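Local coordinates for protein leucyl aminopeptidase (Trypanosoma brucei brucei, PDB 5NTD) that probably removes N-terminal amino acids, leucine among them, from peptides as a manganese-binding M17 aminopeptidase that assembles from six chains, at residues V26-V31 with L184-P189; L46-G51 with T128-E133; G81-V86 with R101-E106; C116-D121 with S147-P152; V122-V127 with A154-R159. One frame throughout, in Å; residues are numbered along the deposited sequence.

Contact 1: residues V26-V31 with L184-P189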
# COMPACT_ATOMS: atom_id res chain seq x y z
N VAL G 26 22.01 41.52 -5.62
CA VAL G 26 23.42 41.33 -5.23
C VAL G 26 24.34 42.21 -6.07
O VAL G 26 24.21 42.29 -7.28
CB VAL G 26 23.87 39.85 -5.38
CG1 VAL G 26 25.26 39.62 -4.78
CG2 VAL G 26 22.88 38.92 -4.71
N CYS G 27 25.29 42.83 -5.40
CA CYS G 27 26.40 43.50 -6.09
C CYS G 27 27.73 43.05 -5.48
O CYS G 27 27.78 42.38 -4.47
CB CYS G 27 26.29 45.02 -6.04
SG CYS G 27 26.22 45.66 -4.36
N PHE G 28 28.80 43.34 -6.20
CA PHE G 28 30.12 42.80 -5.87
C PHE G 28 31.16 43.91 -5.89
O PHE G 28 31.20 44.75 -6.78
CB PHE G 28 30.53 41.70 -6.86
CG PHE G 28 29.52 40.60 -6.95
CD1 PHE G 28 28.44 40.69 -7.83
CD2 PHE G 28 29.60 39.50 -6.10
CE1 PHE G 28 27.48 39.69 -7.89
CE2 PHE G 28 28.66 38.49 -6.18
CZ PHE G 28 27.58 38.59 -7.08
N THR G 29 32.05 43.83 -4.92
CA THR G 29 33.19 44.72 -4.86
C THR G 29 34.32 44.02 -4.16
O THR G 29 34.30 42.80 -3.96
CB THR G 29 32.80 46.07 -4.20
OG1 THR G 29 33.89 47.00 -4.33
CG2 THR G 29 32.43 45.91 -2.73
N ASP G 30 35.33 44.80 -3.78
CA ASP G 30 36.49 44.25 -3.02
C ASP G 30 36.89 45.21 -1.90
O ASP G 30 36.43 46.34 -1.87
CB ASP G 30 37.67 43.98 -3.95
CG ASP G 30 38.20 45.27 -4.59
OD1 ASP G 30 39.04 45.94 -3.93
OD2 ASP G 30 37.77 45.57 -5.73
N VAL G 31 37.69 44.72 -0.98
CA VAL G 31 37.95 45.41 0.30
C VAL G 31 38.53 46.81 0.12
O VAL G 31 38.05 47.80 0.72
CB VAL G 31 38.90 44.62 1.20
CG1 VAL G 31 39.38 45.48 2.37
CG2 VAL G 31 38.22 43.37 1.74
N LEU G 184 22.40 42.81 -1.12
CA LEU G 184 23.62 42.21 -0.60
C LEU G 184 24.83 42.71 -1.35
O LEU G 184 24.91 42.63 -2.57
CB LEU G 184 23.60 40.68 -0.71
CG LEU G 184 22.41 39.98 -0.07
CD1 LEU G 184 22.49 38.48 -0.32
CD2 LEU G 184 22.36 40.23 1.44
N GLN G 185 25.78 43.24 -0.60
CA GLN G 185 27.05 43.68 -1.19
C GLN G 185 28.16 42.72 -0.79
O GLN G 185 28.61 42.72 0.35
CB GLN G 185 27.43 45.12 -0.79
CG GLN G 185 28.72 45.60 -1.47
CD GLN G 185 29.01 47.08 -1.28
OE1 GLN G 185 29.46 47.73 -2.22
NE2 GLN G 185 28.81 47.59 -0.08
N VAL G 186 28.57 41.91 -1.75
CA VAL G 186 29.63 40.95 -1.53
C VAL G 186 30.99 41.65 -1.70
O VAL G 186 31.29 42.25 -2.73
CB VAL G 186 29.55 39.78 -2.52
CG1 VAL G 186 30.74 38.84 -2.38
CG2 VAL G 186 28.25 39.02 -2.30
N VAL G 187 31.81 41.54 -0.67
CA VAL G 187 33.11 42.20 -0.61
C VAL G 187 34.21 41.16 -0.61
O VAL G 187 34.51 40.56 0.41
CB VAL G 187 33.25 43.08 0.64
CG1 VAL G 187 34.53 43.91 0.55
CG2 VAL G 187 32.05 44.01 0.77
N PHE G 188 34.79 40.95 -1.77
CA PHE G 188 35.93 39.99 -1.92
C PHE G 188 37.20 40.60 -1.34
O PHE G 188 37.30 41.83 -1.25
CB PHE G 188 36.19 39.63 -3.37
CG PHE G 188 35.07 38.84 -4.00
CD1 PHE G 188 34.81 37.53 -3.61
CD2 PHE G 188 34.26 39.41 -4.99
CE1 PHE G 188 33.79 36.79 -4.20
CE2 PHE G 188 33.22 38.69 -5.57
CZ PHE G 188 32.99 37.38 -5.17
N PRO G 189 38.17 39.78 -0.96
CA PRO G 189 39.47 40.34 -0.52
C PRO G 189 40.21 41.16 -1.60
O PRO G 189 40.74 42.22 -1.32
CB PRO G 189 40.30 39.10 -0.18
CG PRO G 189 39.28 38.03 0.04
CD PRO G 189 38.18 38.32 -0.93
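The rings of Phe28 and Phe188 rise from one face of the sheet and meet obliquely, Phe28 CD2 lying 3.7 Å from Phe188 CE2. Val186 stands on this face too: its CG1 covers one face of the Phe188 ring toward the rim, and its CB packs 3.6 Å from Phe28 CD2, the two side chains running alongside each other. From there Val186 CG2 reaches Val26 CG1 at 3.9 Å. The valines fill the space near the backbone, while the two phenylalanines reach farther out, to the covering helices. Phe28 CG is turned anti to its carbonyl carbon (chi1 -55°), which brings the ring beside Val186.

The strands are parallel. Cys27 and Thr29 each donate and accept, with Cys27 N to Leu184 O at 2.9 Å and Thr29 N to Val186 O at 2.8 Å, both nearly straight on to the carbonyl; Val186 N and Phe188 N return the bonds to Cys27 O and Thr29 O. On the other face Thr29 CG2 touches Gln185 OE1 at 3.5 Å, while Gln185 NE2 is held by Gln38 and Asp142. Asp30 closes the strand as the N-cap of the next helix, its OD1 accepting from Ala33 N.

Within the chain, strand 26-30 is an outer strand of the N-terminal sheet, and strand 183-188 lies between it and strand 140-145. Helices 150-158 and 196-214 cover the aromatic face, with Ala154 and Leu199 against Phe28, and Ile153 and Leu199 against Phe188.

Contact 2: residues L46-G51 with T128-E133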
# COMPACT_ATOMS: atom_id res chain seq x y z
N LEU G 46 23.89 45.57 9.86
CA LEU G 46 24.33 44.17 9.83
C LEU G 46 25.51 44.01 8.91
O LEU G 46 25.52 44.50 7.79
CB LEU G 46 23.18 43.28 9.36
CG LEU G 46 23.49 41.80 9.24
CD1 LEU G 46 23.80 41.16 10.59
CD2 LEU G 46 22.32 41.08 8.57
N ALA G 47 26.50 43.27 9.38
CA ALA G 47 27.61 42.86 8.52
C ALA G 47 27.89 41.40 8.71
O ALA G 47 27.82 40.88 9.84
CB ALA G 47 28.87 43.66 8.84
N VAL G 48 28.27 40.75 7.62
CA VAL G 48 28.54 39.31 7.63
C VAL G 48 29.98 39.07 7.23
O VAL G 48 30.47 39.66 6.27
CB VAL G 48 27.57 38.57 6.69
CG1 VAL G 48 27.72 37.05 6.83
CG2 VAL G 48 26.13 38.98 6.95
N LEU G 49 30.63 38.19 7.95
CA LEU G 49 31.97 37.78 7.64
C LEU G 49 32.06 36.27 7.51
O LEU G 49 31.86 35.55 8.49
CB LEU G 49 32.93 38.24 8.75
CG LEU G 49 34.40 37.79 8.61
CD1 LEU G 49 35.04 38.33 7.34
CD2 LEU G 49 35.21 38.20 9.83
N VAL G 50 32.39 35.79 6.31
CA VAL G 50 32.45 34.33 6.08
C VAL G 50 33.77 33.88 5.50
O VAL G 50 34.24 34.40 4.49
CB VAL G 50 31.25 33.73 5.27
CG1 VAL G 50 29.95 34.00 6.00
CG2 VAL G 50 31.14 34.31 3.90
N GLY G 51 34.33 32.86 6.12
CA GLY G 51 35.56 32.26 5.62
C GLY G 51 35.92 31.01 6.37
O GLY G 51 35.24 30.62 7.32
N THR G 128 22.58 32.72 4.64
CA THR G 128 21.10 32.57 4.84
C THR G 128 20.78 32.75 6.33
O THR G 128 19.92 33.52 6.69
CB THR G 128 20.59 31.22 4.34
OG1 THR G 128 20.71 31.19 2.92
CG2 THR G 128 19.14 31.00 4.74
N ALA G 129 21.52 32.04 7.16
CA ALA G 129 21.35 32.13 8.59
C ALA G 129 21.59 33.58 9.10
O ALA G 129 20.83 34.12 9.89
CB ALA G 129 22.29 31.17 9.31
N ALA G 130 22.68 34.17 8.65
CA ALA G 130 23.07 35.54 9.08
C ALA G 130 22.00 36.55 8.71
O ALA G 130 21.69 37.45 9.48
CB ALA G 130 24.40 35.94 8.49
N LEU G 131 21.44 36.42 7.53
CA LEU G 131 20.41 37.37 7.07
C LEU G 131 19.09 37.28 7.85
O LEU G 131 18.23 38.14 7.76
CB LEU G 131 20.14 37.18 5.59
CG LEU G 131 21.31 37.59 4.70
CD1 LEU G 131 21.05 37.21 3.27
CD2 LEU G 131 21.52 39.10 4.80
N ASP G 132 18.93 36.21 8.62
CA ASP G 132 17.79 36.09 9.53
C ASP G 132 17.87 37.12 10.66
O ASP G 132 16.89 37.34 11.35
CB ASP G 132 17.70 34.69 10.11
CG ASP G 132 16.31 34.09 10.00
OD1 ASP G 132 15.59 34.34 9.00
OD2 ASP G 132 15.93 33.34 10.92
N GLU G 133 19.03 37.72 10.85
CA GLU G 133 19.22 38.78 11.88
C GLU G 133 18.93 40.20 11.36
O GLU G 133 19.02 41.17 12.09
CB GLU G 133 20.60 38.76 12.54
CG GLU G 133 20.86 37.59 13.52
CD GLU G 133 22.19 37.67 14.30
OE1 GLU G 133 23.25 38.08 13.74
OE2 GLU G 133 22.18 37.29 15.50
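Ala130 O accepts the backbone N of Glu133 at 3.0 Å and on the strand side meets Leu46 CD2 at 3.8 Å, so one carbonyl near the C-terminal end of helix 120-131 is both hydrogen-bonded and packed against a methyl. This is helix-on-sheet packing in the α/β N-terminal domain, which belongs to the macro-domain clan: strand 46-52, an inner strand, presents alternate residues to the helix.

Val48 uses both branches, CG2 at 3.8 Å and CG1 at 3.9 Å from Ala130 CB, so the alanine methyl sits over the fork of the valine. The small alanine lets the backbones come close, with Val48 CA 6.8 Å from Ala130 CA. Leu46 has CG anti to the backbone N (chi1 179°), which directs its branched end to the helix; besides CD2 on Ala130 O, its CD1 comes within 4.4 Å of Glu133 OE1.

Glu133, at the C-terminal end of its segment, points its CB toward the strand. Its carboxylate also engages Arg101, and its side chain packs on Tyr84 of the second subunit. No hydrogen bond joins the two segments; Val103 and Val141 of the flanking strands complete the apolar surroundings. Leu131, whose CB points away from the strand, nevertheless swings its tip back, bringing CD2 to 4.3 Å from Leu46 CD2.

Contact 3: residues G81-V86 with R101-E106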
# COMPACT_ATOMS: atom_id res chain seq x y z
N GLY G 81 30.83 25.28 10.07
CA GLY G 81 29.49 25.25 9.48
C GLY G 81 28.41 26.03 10.20
O GLY G 81 27.25 26.03 9.79
N GLY G 82 28.79 26.73 11.25
CA GLY G 82 27.85 27.55 12.05
C GLY G 82 28.14 29.05 11.99
O GLY G 82 29.10 29.51 11.36
N THR G 83 27.26 29.81 12.63
CA THR G 83 27.40 31.25 12.75
C THR G 83 27.50 31.68 14.21
O THR G 83 27.13 30.94 15.12
CB THR G 83 26.26 32.03 12.09
OG1 THR G 83 25.03 31.72 12.73
CG2 THR G 83 26.15 31.72 10.62
N TYR G 84 27.98 32.90 14.40
CA TYR G 84 28.11 33.52 15.73
C TYR G 84 28.10 35.02 15.56
O TYR G 84 28.87 35.59 14.81
CB TYR G 84 29.39 33.12 16.44
CG TYR G 84 29.32 33.27 17.94
CD1 TYR G 84 29.67 34.48 18.58
CD2 TYR G 84 28.93 32.21 18.76
CE1 TYR G 84 29.62 34.61 19.97
CE2 TYR G 84 28.89 32.33 20.14
CZ TYR G 84 29.25 33.53 20.75
OH TYR G 84 29.16 33.64 22.12
N GLY G 85 27.18 35.65 16.26
CA GLY G 85 26.91 37.09 16.13
C GLY G 85 27.32 37.86 17.38
O GLY G 85 27.15 37.41 18.53
N VAL G 86 27.87 39.04 17.13
CA VAL G 86 28.25 39.99 18.22
C VAL G 86 27.87 41.41 17.85
O VAL G 86 27.89 41.81 16.67
CB VAL G 86 29.74 39.99 18.55
CG1 VAL G 86 30.14 38.68 19.17
CG2 VAL G 86 30.56 40.29 17.31
N ARG G 101 25.43 44.67 14.17
CA ARG G 101 25.54 43.23 14.45
C ARG G 101 26.50 42.68 13.42
O ARG G 101 26.30 42.88 12.23
CB ARG G 101 24.19 42.53 14.37
CG ARG G 101 24.22 41.06 14.76
CD ARG G 101 24.57 40.83 16.22
NE ARG G 101 24.10 39.54 16.72
CZ ARG G 101 24.23 39.11 17.98
NH1 ARG G 101 24.86 39.82 18.90
NH2 ARG G 101 23.74 37.93 18.32
N VAL G 102 27.50 41.97 13.90
CA VAL G 102 28.47 41.31 13.04
C VAL G 102 28.33 39.81 13.20
O VAL G 102 28.49 39.30 14.30
CB VAL G 102 29.94 41.68 13.38
CG1 VAL G 102 30.91 40.93 12.49
CG2 VAL G 102 30.15 43.17 13.19
N VAL G 103 28.00 39.14 12.10
CA VAL G 103 27.79 37.68 12.12
C VAL G 103 28.90 37.00 11.41
O VAL G 103 29.13 37.21 10.23
CB VAL G 103 26.47 37.25 11.45
CG1 VAL G 103 26.28 35.74 11.53
CG2 VAL G 103 25.29 37.95 12.12
N VAL G 104 29.64 36.22 12.17
CA VAL G 104 30.78 35.45 11.64
C VAL G 104 30.27 34.03 11.27
O VAL G 104 29.52 33.43 12.04
CB VAL G 104 31.90 35.32 12.67
CG1 VAL G 104 33.02 34.46 12.14
CG2 VAL G 104 32.44 36.69 13.03
N GLY G 105 30.73 33.53 10.13
CA GLY G 105 30.44 32.17 9.69
C GLY G 105 31.66 31.43 9.22
O GLY G 105 32.42 31.96 8.43
N GLU G 106 31.84 30.23 9.73
CA GLU G 106 33.01 29.41 9.42
C GLU G 106 32.67 28.37 8.35
O GLU G 106 31.86 27.47 8.56
CB GLU G 106 33.62 28.72 10.67
CG GLU G 106 34.95 28.02 10.41
CD GLU G 106 35.50 27.29 11.63
OE1 GLU G 106 35.51 27.88 12.72
OE2 GLU G 106 35.91 26.10 11.49
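Tyr84 with Val104, and Val86 with Val102, are the hydrogen-bonded pairs of an antiparallel β-hairpin made by strands 83-89 and 99-107. Each pair exchanges two bonds, such as Val104 N to Tyr84 O and Val102 N to Val86 O, both at 2.8 Å. Just before the strand begins, Gly81 N donates to Glu106 O at 2.9 Å; its positive phi of 74° suits glycine. In the non-hydrogen-bonded pairs, Thr83 with Gly105 and Gly85 with Val103, CA-H groups approach carbonyls, Thr83 CA coming 3.1 Å from Val104 O.

Apolar contacts are modest: the side chains of Thr83 and Val103 cross at a slant, Thr83 CB 3.8 Å from Val103 CG1, on the face covered by helix 120-131. Tyr84, Val86 and Val104 face the other way, against Ala74 of helix 69-77.

The third kind is a face contact. Bent at chi2 (65°), Arg101 folds back and lays its guanidinium over the Gly85-Val86 peptide, with Gly85 C 3.4 Å above its centre. Gly85, having no side chain, lets the flat group come this near. Arg101 NE forms a salt bridge with Glu133 OE2, which probably offsets the buried charge. NH2 donates to Gly85 O of the second subunit, whose Arg101 reciprocates, so the paired bonds use the arginines to join two subunits.

Contact 4: residues C116-D121 with S147-P152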
# COMPACT_ATOMS: atom_id res chain seq x y z
N CYS G 116 33.22 20.95 -4.80
CA CYS G 116 33.86 22.28 -4.99
C CYS G 116 34.66 22.65 -3.75
O CYS G 116 34.09 22.70 -2.66
CB CYS G 116 32.81 23.34 -5.23
SG CYS G 116 33.49 25.01 -5.35
N PRO G 117 35.99 22.87 -3.88
CA PRO G 117 36.86 23.07 -2.70
C PRO G 117 36.48 24.26 -1.85
O PRO G 117 36.69 24.25 -0.64
CB PRO G 117 38.23 23.32 -3.32
CG PRO G 117 38.20 22.61 -4.63
CD PRO G 117 36.77 22.67 -5.10
N ALA G 118 35.88 25.25 -2.48
CA ALA G 118 35.43 26.45 -1.75
C ALA G 118 34.15 26.24 -0.90
O ALA G 118 33.72 27.14 -0.20
CB ALA G 118 35.20 27.60 -2.72
N ARG G 119 33.54 25.07 -1.04
CA ARG G 119 32.32 24.70 -0.29
C ARG G 119 31.27 25.80 -0.29
O ARG G 119 30.83 26.25 0.76
CB ARG G 119 32.69 24.30 1.12
CG ARG G 119 33.55 23.03 1.18
CD ARG G 119 32.81 21.78 0.70
NE ARG G 119 31.54 21.59 1.39
CZ ARG G 119 31.38 20.97 2.56
NH1 ARG G 119 30.18 20.92 3.12
NH2 ARG G 119 32.40 20.44 3.21
N PRO G 120 30.88 26.27 -1.50
CA PRO G 120 29.85 27.26 -1.60
C PRO G 120 28.50 26.82 -1.01
O PRO G 120 27.67 27.67 -0.68
CB PRO G 120 29.73 27.48 -3.11
CG PRO G 120 30.22 26.21 -3.70
CD PRO G 120 31.33 25.81 -2.81
N ASP G 121 28.29 25.52 -0.91
CA ASP G 121 27.09 24.98 -0.24
C ASP G 121 26.96 25.56 1.19
O ASP G 121 25.89 25.97 1.62
CB ASP G 121 27.09 23.46 -0.18
CG ASP G 121 28.29 22.89 0.55
OD1 ASP G 121 29.44 23.16 0.13
OD2 ASP G 121 28.10 22.19 1.55
N SER G 147 37.15 34.17 0.70
CA SER G 147 37.52 33.37 -0.47
C SER G 147 37.58 34.26 -1.66
O SER G 147 36.84 35.23 -1.77
CB SER G 147 36.51 32.25 -0.73
OG SER G 147 36.71 31.65 -2.02
N ASN G 148 38.49 33.93 -2.58
CA ASN G 148 38.56 34.61 -3.91
C ASN G 148 37.97 33.75 -5.02
O ASN G 148 38.20 34.01 -6.19
CB ASN G 148 40.00 35.01 -4.25
CG ASN G 148 40.46 36.23 -3.47
OD1 ASN G 148 39.94 37.35 -3.64
ND2 ASN G 148 41.40 36.02 -2.55
N ALA G 149 37.22 32.71 -4.65
CA ALA G 149 36.61 31.80 -5.64
C ALA G 149 35.34 32.48 -6.11
O ALA G 149 34.23 32.13 -5.71
CB ALA G 149 36.35 30.44 -5.06
N VAL G 150 35.51 33.46 -6.97
CA VAL G 150 34.45 34.46 -7.20
C VAL G 150 33.17 33.92 -7.82
O VAL G 150 32.08 34.30 -7.45
CB VAL G 150 34.94 35.70 -7.97
CG1 VAL G 150 36.05 36.39 -7.20
CG2 VAL G 150 35.40 35.35 -9.37
N LEU G 151 33.31 33.03 -8.78
CA LEU G 151 32.12 32.49 -9.48
C LEU G 151 31.24 31.62 -8.54
O LEU G 151 30.05 31.88 -8.42
CB LEU G 151 32.47 31.69 -10.74
CG LEU G 151 31.20 31.46 -11.58
CD1 LEU G 151 31.23 32.34 -12.80
CD2 LEU G 151 31.06 30.01 -11.99
N PRO G 152 31.81 30.60 -7.91
CA PRO G 152 30.98 29.81 -7.00
C PRO G 152 30.40 30.62 -5.85
O PRO G 152 29.26 30.38 -5.45
CB PRO G 152 31.91 28.72 -6.48
CG PRO G 152 33.27 29.16 -6.81
CD PRO G 152 33.16 30.04 -8.01
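Pro120 meets Pro152 through successive ring atoms. Its CB lies 3.8 Å from Pro152 O, and CG, the next atom out, reaches Pro152 CB at 4.1 Å, the two rings crossing at a slant. Pro120 CD, which closes the ring, comes 3.4 Å from Cys116 SG of its own segment. That sulfur, placed anti to the backbone N (chi1 176°), also reaches Pro152 CB at 4.2 Å. Beside this trio the methyls of Ala118 and Ala149 touch, CB to CB, at 3.9 Å.

The contact joins the beginnings of helices 120-131 and 150-158 in the macro-like domain. Both prolines sit in a first helical turn, where an amide N-H has no carbonyl of the preceding turn to bond, so proline sacrifices no helical hydrogen bond there.

Much of the polar bonding stays on each side of the contact, within or near its own segment. A type I turn leads from Cys116 to Arg119, the N-cap residue. Arg119 grips Asp121 side-on with NE and NH1, one nitrogen to each carboxylate oxygen, and its NH2 donates to Lys110 O; Glu447 of the third subunit packs against it. Across the contact, Ser147 OG accepts Ala149 N at 2.9 Å in an ST turn.

With no hydrogen bond crossing between the segments, cohesion here rests on van der Waals contact among small, mostly rigid apolar groups.

Contact 5: residues V122-V127 with A154-R159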
# COMPACT_ATOMS: atom_id res chain seq x y z
N VAL G 122 28.08 25.59 1.91
CA VAL G 122 28.08 26.12 3.29
C VAL G 122 28.02 27.65 3.30
O VAL G 122 27.35 28.25 4.12
CB VAL G 122 29.26 25.62 4.10
CG1 VAL G 122 29.25 26.23 5.49
CG2 VAL G 122 29.20 24.10 4.21
N VAL G 123 28.69 28.27 2.35
CA VAL G 123 28.63 29.73 2.22
C VAL G 123 27.17 30.18 2.14
O VAL G 123 26.74 31.06 2.87
CB VAL G 123 29.41 30.26 0.97
CG1 VAL G 123 29.17 31.75 0.75
CG2 VAL G 123 30.90 30.01 1.15
N THR G 124 26.42 29.54 1.26
CA THR G 124 24.98 29.82 1.11
C THR G 124 24.23 29.69 2.46
O THR G 124 23.52 30.58 2.87
CB THR G 124 24.32 28.91 0.07
OG1 THR G 124 24.89 29.20 -1.21
CG2 THR G 124 22.82 29.13 0.01
N ALA G 125 24.46 28.59 3.12
CA ALA G 125 23.76 28.31 4.40
C ALA G 125 24.12 29.34 5.49
O ALA G 125 23.29 29.84 6.22
CB ALA G 125 24.07 26.91 4.89
N LEU G 126 25.41 29.67 5.57
CA LEU G 126 25.89 30.68 6.54
C LEU G 126 25.26 32.06 6.31
O LEU G 126 24.78 32.72 7.24
CB LEU G 126 27.38 30.82 6.49
CG LEU G 126 28.14 29.57 6.90
CD1 LEU G 126 29.60 29.76 6.58
CD2 LEU G 126 27.97 29.28 8.39
N VAL G 127 25.25 32.49 5.08
CA VAL G 127 24.74 33.83 4.78
C VAL G 127 23.22 33.81 5.02
O VAL G 127 22.62 34.79 5.50
CB VAL G 127 25.11 34.30 3.38
CG1 VAL G 127 24.55 35.69 3.11
CG2 VAL G 127 26.62 34.36 3.24
N ALA G 154 29.66 33.84 -5.98
CA ALA G 154 28.59 34.69 -6.55
C ALA G 154 27.26 33.96 -6.63
O ALA G 154 26.22 34.48 -6.26
CB ALA G 154 28.99 35.19 -7.91
N ALA G 155 27.31 32.75 -7.17
CA ALA G 155 26.11 31.92 -7.29
C ALA G 155 25.56 31.54 -5.89
O ALA G 155 24.38 31.52 -5.67
CB ALA G 155 26.40 30.68 -8.13
N ALA G 156 26.47 31.24 -4.98
CA ALA G 156 26.13 30.82 -3.63
C ALA G 156 25.37 31.89 -2.89
O ALA G 156 24.39 31.62 -2.20
CB ALA G 156 27.37 30.45 -2.85
N VAL G 157 25.82 33.13 -3.06
CA VAL G 157 25.16 34.28 -2.43
C VAL G 157 23.87 34.63 -3.15
O VAL G 157 22.86 34.96 -2.52
CB VAL G 157 26.08 35.50 -2.36
CG1 VAL G 157 25.33 36.71 -1.84
CG2 VAL G 157 27.25 35.18 -1.44
N ALA G 158 23.89 34.54 -4.46
CA ALA G 158 22.67 34.72 -5.26
C ALA G 158 21.51 33.80 -4.80
O ALA G 158 20.35 34.21 -4.75
CB ALA G 158 22.94 34.46 -6.74
N ARG G 159 21.83 32.58 -4.43
CA ARG G 159 20.79 31.58 -4.07
C ARG G 159 20.43 31.58 -2.59
O ARG G 159 19.56 30.86 -2.17
CB ARG G 159 21.17 30.15 -4.56
CG ARG G 159 22.17 29.38 -3.72
CD ARG G 159 22.42 28.00 -4.30
NE ARG G 159 23.67 27.88 -5.07
CZ ARG G 159 23.75 27.81 -6.40
NH1 ARG G 159 22.68 27.91 -7.18
NH2 ARG G 159 24.93 27.66 -6.98
O HOH W 1 25.67 27.41 -3.06
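Val123 opens the contact on the first helix, setting CG1 4.2 Å from Ala156 CB. The next residue, Thr124, carries the polar link. Its OG1, anti to the carbonyl carbon (chi1 -65°), donates to Ala156 O at 2.7 Å, approaching that carbonyl from the side (C=O...O angle 105°) and tilted out of its plane. OG1 also lies just 3.2 Å from Ala156 CB, so a residue as small as alanine suits this close approach. Pro120 O, one turn back in the same helix, is a second possible acceptor, and the two carbonyls must compete for the one hydroxyl proton.

A water donates to Thr124 OG1 at 2.7 Å and accepts from Arg159 NE at 2.9 Å, lying in the guanidinium plane at its edge. Thr124 CG2 meanwhile rests 3.8 Å from Arg159 CG, the two side chains crossing at about a right angle. Farther along, Val127 turns toward the second helix and packs on Cys160.

The short helical segments cross at -36°, their axes 8.3 Å apart. On its other sides helix 150-158 places Val157 on Val26, Leu184 and Val186 of the sheet, and Ala154 and Ala158 against helix 196-214. Arg159 reaches onward to Glu437 and Thr507 O, tying this helix pair of the N-terminal domain to the catalytic domain.

Overall arrangement
From the N terminus, contact 1 opens first, at strand 26-30, and closes last, at strand 183-188; the other four all fall within its span. Contact 2 opens next, at strand 46-52. Before it closes, the hairpin of contact 3 is complete and contacts 4 and 5 have opened at residues 116-127. Contact 2 then closes at 128-133, so it crosses contacts 4 and 5, which also cross each other when 147-152 and 154-159 arrive. Contacts 1 and 3 bind strands on opposite flanks of one sheet, contact 2 fastens helix 120-131 to its middle, and contacts 4 and 5 join that helix to helix 150-158, which in turn packs against contact 1.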